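Local structure of 6-phosphogluconolactonase (Thermotoga maritima, 1VL1) at residues 41-52 with 69-79; 149-157 with 179-187. The protein hydrolyses 6-phosphogluconolactone to 6-phosphogluconate, the second step of the oxidative pentose phosphate pathway. All coordinates share one frame; numbering follows the deposited sequence.

Contact 1: residues 41-52 with 69-79; sequences LEEKDKIFVVLA and FPWNRIHFFLS
V49, L51 and F76 meet on one face of two neighbouring parallel strands, 47-51 and 74-78. CD1 of F76 touches CD1 of L51 at 3.6 Å and also meets CB of V49. I47 and I74 continue this face, lying side by side with their CG1 atoms in touch. Helix 92-101 packs on L51 and F76, and M37 of helix 25-43 packs on I74.

The other face carries F48, H75 and F77. CE1 of F77 comes in the plane of the F48 ring, at its edge, 3.7 Å from F48 CD2. CE2 of F48 lies over one face of the H75 imidazole, and the two ring planes are 32° apart.

Six backbone hydrogen bonds join the strands, from I47 N to R73 O at one end to S79 N to L51 O at the other. At the S79 end, V50 CG1 packs on S79 CB.

R73 forms the polar edge. Its chain bends at chi3 (57°), which brings the guanidinium onto the end of helix 25-43 and the turn that follows. R73 NE donates to D45 O at 2.7 Å, and R73 NH2 is shared between L41 O (2.8 Å) and K44 O (2.9 Å). All three oxygens lie close to the guanidinium plane. The three bonds meet the group edge-on and fix its rotation. L41 CD2 sits over one face of the R73 guanidinium, 3.5 Å above the plane. A water accepts from NH1.

Helix 57-64 links the two strands, making a beta-alpha-beta crossover of the Rossmann-like core of this family.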
loop_
_atom_site.group_PDB
_atom_site.type_symbol
_atom_site.label_atom_id
_atom_site.label_comp_id
_atom_site.label_asym_id
_atom_site.label_seq_id
_atom_site.Cartn_x
_atom_site.Cartn_y
_atom_site.Cartn_z
ATOM N N LEU A 41 -13.356 -12.543 2.712
ATOM C CA LEU A 41 -13.439 -13.518 3.807
ATOM C C LEU A 41 -14.585 -14.514 3.714
ATOM O O LEU A 41 -14.542 -15.553 4.368
ATOM C CB LEU A 41 -13.435 -12.780 5.157
ATOM C CG LEU A 41 -12.153 -12.013 5.508
ATOM C CD1 LEU A 41 -12.463 -10.985 6.567
ATOM C CD2 LEU A 41 -11.042 -12.962 5.983
ATOM N N GLU A 42 -15.618 -14.248 2.909
ATOM C CA GLU A 42 -16.648 -15.255 2.662
ATOM C C GLU A 42 -16.094 -16.372 1.785
ATOM O O GLU A 42 -16.558 -17.505 1.854
ATOM C CB GLU A 42 -17.872 -14.643 1.977
ATOM C CG GLU A 42 -18.567 -13.597 2.825
ATOM C CD GLU A 42 -19.784 -13.012 2.140
ATOM O OE1 GLU A 42 -19.614 -12.369 1.076
ATOM O OE2 GLU A 42 -20.904 -13.196 2.665
ATOM N N GLU A 43 -15.111 -16.026 0.962
ATOM C CA GLU A 43 -14.552 -16.909 -0.052
ATOM C C GLU A 43 -13.311 -17.674 0.411
ATOM O O GLU A 43 -13.064 -18.793 -0.050
ATOM C CB GLU A 43 -14.114 -16.057 -1.248
ATOM C CG GLU A 43 -15.222 -15.335 -1.982
ATOM C CD GLU A 43 -14.669 -14.334 -2.984
ATOM O OE1 GLU A 43 -13.432 -14.137 -3.040
ATOM O OE2 GLU A 43 -15.471 -13.736 -3.727
ATOM N N LYS A 44 -12.516 -17.044 1.284
ATOM C CA LYS A 44 -11.177 -17.508 1.629
ATOM C C LYS A 44 -10.929 -17.449 3.115
ATOM O O LYS A 44 -11.299 -16.491 3.771
ATOM C CB LYS A 44 -10.141 -16.558 1.067
ATOM C CG LYS A 44 -10.054 -16.444 -0.415
ATOM C CD LYS A 44 -8.958 -15.429 -0.773
ATOM C CE LYS A 44 -7.537 -16.068 -0.578
ATOM N NZ LYS A 44 -6.434 -15.185 -0.156
ATOM N N ASP A 45 -10.194 -18.417 3.616
ATOM C CA ASP A 45 -9.891 -18.508 5.036
ATOM C C ASP A 45 -8.973 -17.370 5.444
ATOM O O ASP A 45 -9.182 -16.769 6.492
ATOM C CB ASP A 45 -9.257 -19.877 5.298
ATOM C CG ASP A 45 -8.638 -20.037 6.696
ATOM O OD1 ASP A 45 -9.112 -19.409 7.681
ATOM O OD2 ASP A 45 -7.676 -20.835 6.897
ATOM N N LYS A 46 -7.968 -17.075 4.627
ATOM C CA LYS A 46 -7.004 -16.013 4.939
ATOM C C LYS A 46 -6.974 -15.019 3.796
ATOM O O LYS A 46 -7.065 -15.410 2.630
ATOM C CB LYS A 46 -5.603 -16.580 5.117
ATOM C CG LYS A 46 -5.561 -17.767 6.048
ATOM C CD LYS A 46 -4.115 -18.180 6.372
ATOM C CE LYS A 46 -3.440 -18.883 5.188
ATOM N NZ LYS A 46 -2.099 -19.495 5.485
ATOM N N ILE A 47 -6.843 -13.756 4.121
ATOM C CA ILE A 47 -6.670 -12.763 3.072
ATOM C C ILE A 47 -5.370 -12.000 3.286
ATOM O O ILE A 47 -4.879 -11.891 4.439
ATOM C CB ILE A 47 -7.908 -11.834 2.923
ATOM C CG1 ILE A 47 -8.113 -10.958 4.173
ATOM C CG2 ILE A 47 -9.170 -12.656 2.670
ATOM C CD1 ILE A 47 -8.991 -9.721 3.917
ATOM N N PHE A 48 -4.827 -11.450 2.185
ATOM C CA PHE A 48 -3.532 -10.819 2.199
ATOM C C PHE A 48 -3.665 -9.422 1.641
ATOM O O PHE A 48 -4.138 -9.242 0.489
ATOM C CB PHE A 48 -2.510 -11.629 1.411
ATOM C CG PHE A 48 -2.392 -13.004 1.931
ATOM C CD1 PHE A 48 -3.293 -13.978 1.492
ATOM C CD2 PHE A 48 -1.515 -13.318 2.949
ATOM C CE1 PHE A 48 -3.282 -15.248 2.013
ATOM C CE2 PHE A 48 -1.492 -14.636 3.492
ATOM C CZ PHE A 48 -2.369 -15.580 3.015
ATOM N N VAL A 49 -3.316 -8.463 2.485
ATOM C CA VAL A 49 -3.524 -7.027 2.225
ATOM C C VAL A 49 -2.217 -6.221 2.289
ATOM O O VAL A 49 -1.523 -6.229 3.281
ATOM C CB VAL A 49 -4.573 -6.427 3.190
ATOM C CG1 VAL A 49 -4.891 -5.000 2.813
ATOM C CG2 VAL A 49 -5.837 -7.313 3.253
ATOM N N VAL A 50 -1.906 -5.489 1.199
ATOM C CA VAL A 50 -0.756 -4.588 1.090
ATOM C C VAL A 50 -1.212 -3.177 1.491
ATOM O O VAL A 50 -2.304 -2.743 1.067
ATOM C CB VAL A 50 -0.205 -4.510 -0.326
ATOM C CG1 VAL A 50 0.842 -3.384 -0.445
ATOM C CG2 VAL A 50 0.398 -5.820 -0.721
ATOM N N LEU A 51 -0.434 -2.525 2.358
ATOM C CA LEU A 51 -0.743 -1.167 2.845
ATOM C C LEU A 51 0.389 -0.184 2.552
ATOM O O LEU A 51 1.534 -0.436 2.926
ATOM C CB LEU A 51 -0.917 -1.188 4.347
ATOM C CG LEU A 51 -1.939 -2.122 4.930
ATOM C CD1 LEU A 51 -1.919 -2.066 6.486
ATOM C CD2 LEU A 51 -3.328 -1.876 4.362
ATOM N N ALA A 52 0.045 0.961 1.944
ATOM C CA ALA A 52 0.928 2.103 1.853
ATOM C C ALA A 52 0.837 2.896 3.148
ATOM O O ALA A 52 -0.203 2.915 3.836
ATOM C CB ALA A 52 0.556 2.974 0.714
ATOM N N PHE A 69 -13.549 -7.181 12.497
ATOM C CA PHE A 69 -13.038 -8.211 11.582
ATOM C C PHE A 69 -12.462 -9.357 12.386
ATOM O O PHE A 69 -12.094 -9.179 13.588
ATOM C CB PHE A 69 -11.934 -7.651 10.713
ATOM C CG PHE A 69 -12.390 -6.653 9.683
ATOM C CD1 PHE A 69 -13.159 -7.047 8.622
ATOM C CD2 PHE A 69 -11.960 -5.327 9.746
ATOM C CE1 PHE A 69 -13.557 -6.116 7.658
ATOM C CE2 PHE A 69 -12.334 -4.404 8.779
ATOM C CZ PHE A 69 -13.156 -4.801 7.746
ATOM N N PRO A 70 -12.390 -10.549 11.785
ATOM C CA PRO A 70 -11.644 -11.620 12.385
ATOM C C PRO A 70 -10.172 -11.405 12.034
ATOM O O PRO A 70 -9.677 -11.932 11.044
ATOM C CB PRO A 70 -12.234 -12.860 11.727
ATOM C CG PRO A 70 -12.598 -12.423 10.383
ATOM C CD PRO A 70 -12.991 -10.955 10.491
ATOM N N TRP A 71 -9.472 -10.610 12.843
ATOM C CA TRP A 71 -8.142 -10.147 12.471
ATOM C C TRP A 71 -7.137 -11.244 12.296
ATOM O O TRP A 71 -6.133 -11.018 11.613
ATOM C CB TRP A 71 -7.623 -9.205 13.537
ATOM C CG TRP A 71 -8.445 -7.942 13.637
ATOM C CD1 TRP A 71 -9.205 -7.566 14.673
ATOM C CD2 TRP A 71 -8.528 -6.893 12.669
ATOM N NE1 TRP A 71 -9.795 -6.354 14.419
ATOM C CE2 TRP A 71 -9.399 -5.910 13.193
ATOM C CE3 TRP A 71 -7.948 -6.673 11.429
ATOM C CZ2 TRP A 71 -9.697 -4.722 12.510
ATOM C CZ3 TRP A 71 -8.235 -5.504 10.743
ATOM C CH2 TRP A 71 -9.101 -4.532 11.296
ATOM N N ASN A 72 -7.296 -12.345 13.011
ATOM C CA ASN A 72 -6.436 -13.509 12.800
ATOM C C ASN A 72 -6.451 -14.073 11.389
ATOM O O ASN A 72 -5.563 -14.831 11.029
ATOM C CB ASN A 72 -6.735 -14.619 13.767
ATOM C CG ASN A 72 -8.153 -15.170 13.658
ATOM O OD1 ASN A 72 -9.115 -14.420 13.724
ATOM N ND2 ASN A 72 -8.280 -16.492 13.518
ATOM N N ARG A 73 -7.455 -13.734 10.598
ATOM C CA ARG A 73 -7.556 -14.233 9.199
ATOM C C ARG A 73 -7.023 -13.198 8.228
ATOM O O ARG A 73 -7.041 -13.413 7.018
ATOM C CB ARG A 73 -9.022 -14.520 8.911
ATOM C CG ARG A 73 -9.543 -15.690 9.720
ATOM C CD ARG A 73 -11.021 -15.967 9.542
ATOM N NE ARG A 73 -11.320 -16.201 8.125
ATOM C CZ ARG A 73 -12.489 -15.953 7.556
ATOM N NH1 ARG A 73 -13.528 -15.542 8.268
ATOM N NH2 ARG A 73 -12.656 -16.198 6.266
ATOM N N ILE A 74 -6.542 -12.063 8.719
ATOM C CA ILE A 74 -6.075 -11.009 7.826
ATOM C C ILE A 74 -4.593 -10.781 7.973
ATOM O O ILE A 74 -4.123 -10.530 9.071
ATOM C CB ILE A 74 -6.838 -9.687 8.024
ATOM C CG1 ILE A 74 -8.358 -9.929 7.905
ATOM C CG2 ILE A 74 -6.346 -8.657 7.018
ATOM C CD1 ILE A 74 -9.214 -8.799 8.462
ATOM N N HIS A 75 -3.855 -10.917 6.870
ATOM C CA HIS A 75 -2.377 -10.694 6.860
ATOM C C HIS A 75 -2.024 -9.408 6.170
ATOM O O HIS A 75 -2.536 -9.133 5.062
ATOM C CB HIS A 75 -1.686 -11.869 6.181
ATOM C CG HIS A 75 -1.886 -13.155 6.902
ATOM N ND1 HIS A 75 -0.874 -13.801 7.569
ATOM C CD2 HIS A 75 -3.006 -13.886 7.095
ATOM C CE1 HIS A 75 -1.368 -14.874 8.158
ATOM N NE2 HIS A 75 -2.656 -14.950 7.884
ATOM N N PHE A 76 -1.152 -8.609 6.795
ATOM C CA PHE A 76 -0.856 -7.280 6.278
ATOM C C PHE A 76 0.637 -7.170 5.870
ATOM O O PHE A 76 1.480 -7.714 6.542
ATOM C CB PHE A 76 -1.156 -6.187 7.352
ATOM C CG PHE A 76 -2.640 -5.976 7.619
ATOM C CD1 PHE A 76 -3.414 -5.293 6.710
ATOM C CD2 PHE A 76 -3.249 -6.502 8.727
ATOM C CE1 PHE A 76 -4.762 -5.079 6.922
ATOM C CE2 PHE A 76 -4.625 -6.286 8.936
ATOM C CZ PHE A 76 -5.341 -5.589 8.039
ATOM N N PHE A 77 0.889 -6.429 4.796
ATOM C CA PHE A 77 2.222 -6.209 4.277
ATOM C C PHE A 77 2.411 -4.756 3.964
ATOM O O PHE A 77 1.532 -4.147 3.360
ATOM C CB PHE A 77 2.413 -7.008 2.974
ATOM C CG PHE A 77 2.122 -8.468 3.118
ATOM C CD1 PHE A 77 0.813 -8.936 3.086
ATOM C CD2 PHE A 77 3.129 -9.360 3.260
ATOM C CE1 PHE A 77 0.537 -10.255 3.276
ATOM C CE2 PHE A 77 2.856 -10.721 3.447
ATOM C CZ PHE A 77 1.572 -11.158 3.426
ATOM N N LEU A 78 3.520 -4.134 4.345
ATOM C CA LEU A 78 3.797 -2.782 3.843
ATOM C C LEU A 78 4.135 -2.757 2.361
ATOM O O LEU A 78 4.863 -3.634 1.894
ATOM C CB LEU A 78 4.980 -2.208 4.589
ATOM C CG LEU A 78 4.587 -1.483 5.860
ATOM C CD1 LEU A 78 3.632 -2.185 6.784
ATOM C CD2 LEU A 78 5.848 -1.127 6.543
ATOM N N SER A 79 3.726 -1.718 1.638
ATOM C CA SER A 79 4.059 -1.588 0.227
ATOM C C SER A 79 5.530 -1.137 0.088
ATOM O O SER A 79 6.137 -1.359 -0.944
ATOM C CB SER A 79 3.186 -0.538 -0.459
ATOM O OG SER A 79 3.238 0.703 0.215
HETATM O O HOH W 1 -16.146 -14.853 7.116
#

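Contact 2: residues 149-157 with 179-187; sequences GHVASIFDL and RVTLTFRAL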
loop_
_atom_site.group_PDB
_atom_site.type_symbol
_atom_site.label_atom_id
_atom_site.label_comp_id
_atom_site.label_asym_id
_atom_site.label_seq_id
_atom_site.Cartn_x
_atom_site.Cartn_y
_atom_site.Cartn_z
ATOM N N GLY A 149 3.155 11.545 -8.805
ATOM C CA GLY A 149 2.755 10.370 -9.480
ATOM C C GLY A 149 3.395 9.091 -8.970
ATOM O O GLY A 149 3.086 8.021 -9.474
ATOM N N HIS A 150 4.240 9.180 -7.921
ATOM C CA HIS A 150 4.909 8.013 -7.420
ATOM C C HIS A 150 3.935 7.102 -6.628
ATOM O O HIS A 150 2.883 7.548 -6.151
ATOM C CB HIS A 150 6.171 8.407 -6.607
ATOM C CG HIS A 150 5.934 8.612 -5.148
ATOM N ND1 HIS A 150 5.715 9.856 -4.595
ATOM C CD2 HIS A 150 5.919 7.730 -4.117
ATOM C CE1 HIS A 150 5.554 9.726 -3.282
ATOM N NE2 HIS A 150 5.690 8.450 -2.963
ATOM N N VAL A 151 4.238 5.818 -6.570
ATOM C CA VAL A 151 3.445 4.843 -5.835
ATOM C C VAL A 151 4.370 3.961 -5.014
ATOM O O VAL A 151 5.505 3.715 -5.411
ATOM C CB VAL A 151 2.641 4.029 -6.845
ATOM C CG1 VAL A 151 3.559 3.261 -7.803
ATOM C CG2 VAL A 151 1.632 3.129 -6.157
ATOM N N ALA A 152 3.949 3.565 -3.814
ATOM C CA ALA A 152 4.814 2.832 -2.927
ATOM C C ALA A 152 6.071 3.707 -2.727
ATOM O O ALA A 152 5.909 4.902 -2.484
ATOM C CB ALA A 152 5.094 1.390 -3.423
ATOM N N SER A 153 7.264 3.160 -2.883
ATOM C CA SER A 153 8.485 3.987 -3.001
ATOM C C SER A 153 9.109 3.791 -4.392
ATOM O O SER A 153 10.349 3.777 -4.559
ATOM C CB SER A 153 9.484 3.725 -1.881
ATOM O OG SER A 153 9.198 4.421 -0.661
ATOM N N ILE A 154 8.238 3.610 -5.380
ATOM C CA ILE A 154 8.659 3.589 -6.778
ATOM C C ILE A 154 8.574 5.030 -7.348
ATOM O O ILE A 154 7.468 5.547 -7.604
ATOM C CB ILE A 154 7.801 2.660 -7.606
ATOM C CG1 ILE A 154 7.763 1.240 -7.023
ATOM C CG2 ILE A 154 8.283 2.717 -9.045
ATOM C CD1 ILE A 154 6.654 0.378 -7.502
ATOM N N PHE A 155 9.728 5.649 -7.522
ATOM C CA PHE A 155 9.863 7.015 -8.016
ATOM C C PHE A 155 10.312 7.027 -9.469
ATOM O O PHE A 155 10.053 7.993 -10.180
ATOM C CB PHE A 155 10.871 7.806 -7.172
ATOM C CG PHE A 155 10.358 8.130 -5.777
ATOM C CD1 PHE A 155 9.625 9.248 -5.529
ATOM C CD2 PHE A 155 10.558 7.263 -4.750
ATOM C CE1 PHE A 155 9.129 9.502 -4.265
ATOM C CE2 PHE A 155 10.032 7.495 -3.499
ATOM C CZ PHE A 155 9.322 8.592 -3.258
ATOM N N ASP A 156 10.976 5.956 -9.882
ATOM C CA ASP A 156 11.585 5.748 -11.196
ATOM C C ASP A 156 11.056 4.448 -11.818
ATOM O O ASP A 156 10.864 3.450 -11.133
ATOM C CB ASP A 156 13.119 5.670 -11.076
ATOM C CG ASP A 156 13.711 7.000 -10.786
ATOM O OD1 ASP A 156 13.635 7.861 -11.675
ATOM O OD2 ASP A 156 14.193 7.303 -9.696
ATOM N N LEU A 157 10.886 4.422 -13.132
ATOM C CA LEU A 157 10.379 3.203 -13.744
ATOM C C LEU A 157 11.331 2.011 -13.606
ATOM O O LEU A 157 10.871 0.880 -13.425
ATOM C CB LEU A 157 9.967 3.434 -15.216
ATOM C CG LEU A 157 8.958 4.580 -15.415
ATOM C CD1 LEU A 157 8.567 4.597 -16.862
ATOM C CD2 LEU A 157 7.752 4.431 -14.537
ATOM N N ARG A 179 15.012 3.795 0.087
ATOM C CA ARG A 179 13.731 3.128 0.317
ATOM C C ARG A 179 13.811 1.650 -0.089
ATOM O O ARG A 179 14.571 1.271 -1.018
ATOM C CB ARG A 179 12.555 3.733 -0.481
ATOM C CG ARG A 179 12.473 5.229 -0.672
ATOM C CD ARG A 179 12.254 5.900 0.573
ATOM N NE ARG A 179 11.950 7.357 0.482
ATOM C CZ ARG A 179 10.733 7.878 0.439
ATOM N NH1 ARG A 179 9.644 7.113 0.268
ATOM N NH2 ARG A 179 10.594 9.186 0.539
ATOM N N VAL A 180 12.999 0.834 0.580
ATOM C CA VAL A 180 12.751 -0.549 0.213
ATOM C C VAL A 180 11.315 -0.575 -0.307
ATOM O O VAL A 180 10.433 -0.003 0.322
ATOM C CB VAL A 180 12.924 -1.461 1.418
ATOM C CG1 VAL A 180 12.396 -2.876 1.100
ATOM C CG2 VAL A 180 14.357 -1.420 1.866
ATOM N N THR A 181 11.100 -1.155 -1.480
ATOM C CA THR A 181 9.770 -1.125 -2.046
ATOM C C THR A 181 9.391 -2.388 -2.755
ATOM O O THR A 181 10.218 -3.051 -3.373
ATOM C CB THR A 181 9.645 0.102 -3.029
ATOM O OG1 THR A 181 8.266 0.277 -3.454
ATOM C CG2 THR A 181 10.470 -0.106 -4.243
ATOM N N LEU A 182 8.092 -2.737 -2.683
ATOM C CA LEU A 182 7.579 -3.681 -3.629
ATOM C C LEU A 182 7.689 -3.078 -4.996
ATOM O O LEU A 182 7.662 -1.851 -5.149
ATOM C CB LEU A 182 6.101 -3.954 -3.382
ATOM C CG LEU A 182 5.758 -4.691 -2.105
ATOM C CD1 LEU A 182 4.237 -5.086 -2.044
ATOM C CD2 LEU A 182 6.539 -5.841 -1.848
ATOM N N THR A 183 7.835 -3.966 -5.996
ATOM C CA THR A 183 7.969 -3.583 -7.431
ATOM C C THR A 183 6.624 -3.648 -8.122
ATOM O O THR A 183 5.606 -4.080 -7.553
ATOM C CB THR A 183 8.886 -4.602 -8.119
ATOM O OG1 THR A 183 8.331 -5.908 -7.957
ATOM C CG2 THR A 183 10.277 -4.646 -7.509
ATOM N N PHE A 184 6.554 -3.169 -9.360
ATOM C CA PHE A 184 5.342 -3.394 -10.140
ATOM C C PHE A 184 4.907 -4.875 -10.161
ATOM O O PHE A 184 3.712 -5.190 -10.010
ATOM C CB PHE A 184 5.542 -2.910 -11.566
ATOM C CG PHE A 184 5.783 -1.430 -11.714
ATOM C CD1 PHE A 184 5.198 -0.486 -10.866
ATOM C CD2 PHE A 184 6.525 -0.967 -12.799
ATOM C CE1 PHE A 184 5.384 0.874 -11.046
ATOM C CE2 PHE A 184 6.720 0.421 -12.996
ATOM C CZ PHE A 184 6.142 1.351 -12.097
ATOM N N ARG A 185 5.859 -5.776 -10.351
ATOM C CA ARG A 185 5.575 -7.215 -10.349
ATOM C C ARG A 185 4.804 -7.668 -9.122
ATOM O O ARG A 185 3.760 -8.344 -9.248
ATOM C CB ARG A 185 6.893 -7.973 -10.474
ATOM C CG ARG A 185 6.787 -9.421 -10.394
ATOM C CD ARG A 185 8.125 -10.038 -10.765
ATOM N NE ARG A 185 8.216 -11.415 -10.311
ATOM C CZ ARG A 185 9.350 -12.023 -9.951
ATOM N NH1 ARG A 185 10.526 -11.380 -9.990
ATOM N NH2 ARG A 185 9.302 -13.287 -9.533
ATOM N N ALA A 186 5.274 -7.251 -7.940
ATOM C CA ALA A 186 4.681 -7.655 -6.664
ATOM C C ALA A 186 3.289 -7.016 -6.537
ATOM O O ALA A 186 2.284 -7.684 -6.234
ATOM C CB ALA A 186 5.585 -7.263 -5.507
ATOM N N LEU A 187 3.233 -5.721 -6.819
ATOM C CA LEU A 187 1.958 -4.974 -6.648
ATOM C C LEU A 187 0.891 -5.519 -7.580
ATOM O O LEU A 187 -0.289 -5.613 -7.228
ATOM C CB LEU A 187 2.176 -3.455 -6.834
ATOM C CG LEU A 187 2.978 -2.773 -5.698
ATOM C CD1 LEU A 187 3.215 -1.352 -6.067
ATOM C CD2 LEU A 187 2.171 -2.829 -4.429
#
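The side chain of I154 is the main bump of the 149-157 loop. Its CD1 enters a hollow lined by L182 O, the F184 ring and L187 CD1. I154 CD1 lies 3.4 Å from L182 O and 3.8 Å from F184 CD1. CG1 is anti to the carbonyl carbon (chi1 -55°) and leads CD1 into the hollow, while CG2 touches F184 CE1 and CZ. V151 CG1 comes to the edge of the F184 ring, near its plane, and L157 CD2 approaches CZ.

Next to this hollow, A152 CB fits between T181 OG1, at 3.4 Å, and L187 CD1. T181 turns its hydroxyl toward the loop. T181 OG1 accepts from S153 N at 3.1 Å and donates to L182 O, so one oxygen ties the loop to the end of the strand. This is where an irregular loop after strand 140-143 packs on strand 179-182 and on the start of helix 184-187. Strand 179-182 is antiparallel to strand 74-82 in the mixed sheet. T183 caps the helix, with a weak bond from A186 N to its OG1. Its hydroxyl is also hydrogen-bonded to N164 O.

R179 folds round S153. CB and CG of R179 press on S153 CB and OG. The bend at chi2 (-66°) then turns the chain so that R179 NH1 can donate to S153 OG at 2.9 Å. S153 OG is also bonded to D80. F155 sets the edge of its ring over one face of the guanidinium, with the planes 82° apart. R179 NH1 is 3.8 Å from F155 CE2. The neighbouring F155 CE1 lies 3.4 Å above the H150 imidazole, over its centre. H150 NE2 bonds a citrate, probably from the crystallisation liquor.

Overall arrangement
Contact 1 closes before contact 2 opens along the chain. Their centres are about 21 Å apart, on opposite sides of the chain's centre. One mixed sheet joins them. Strand 74-82 runs parallel to strand 47-51 within contact 1 and is the antiparallel neighbour of strand 179-182 in contact 2. The two contacts meet at S79, where S79 O probably accepts a hydrogen bond from L182 N at 3.0 Å. Bound citrate, probably from the crystallisation liquor, lies near the side chains of both A52 and R179. Such molecules often mark pockets, so A52, just after strand 47-51, and the 149-157 loop may border a common one.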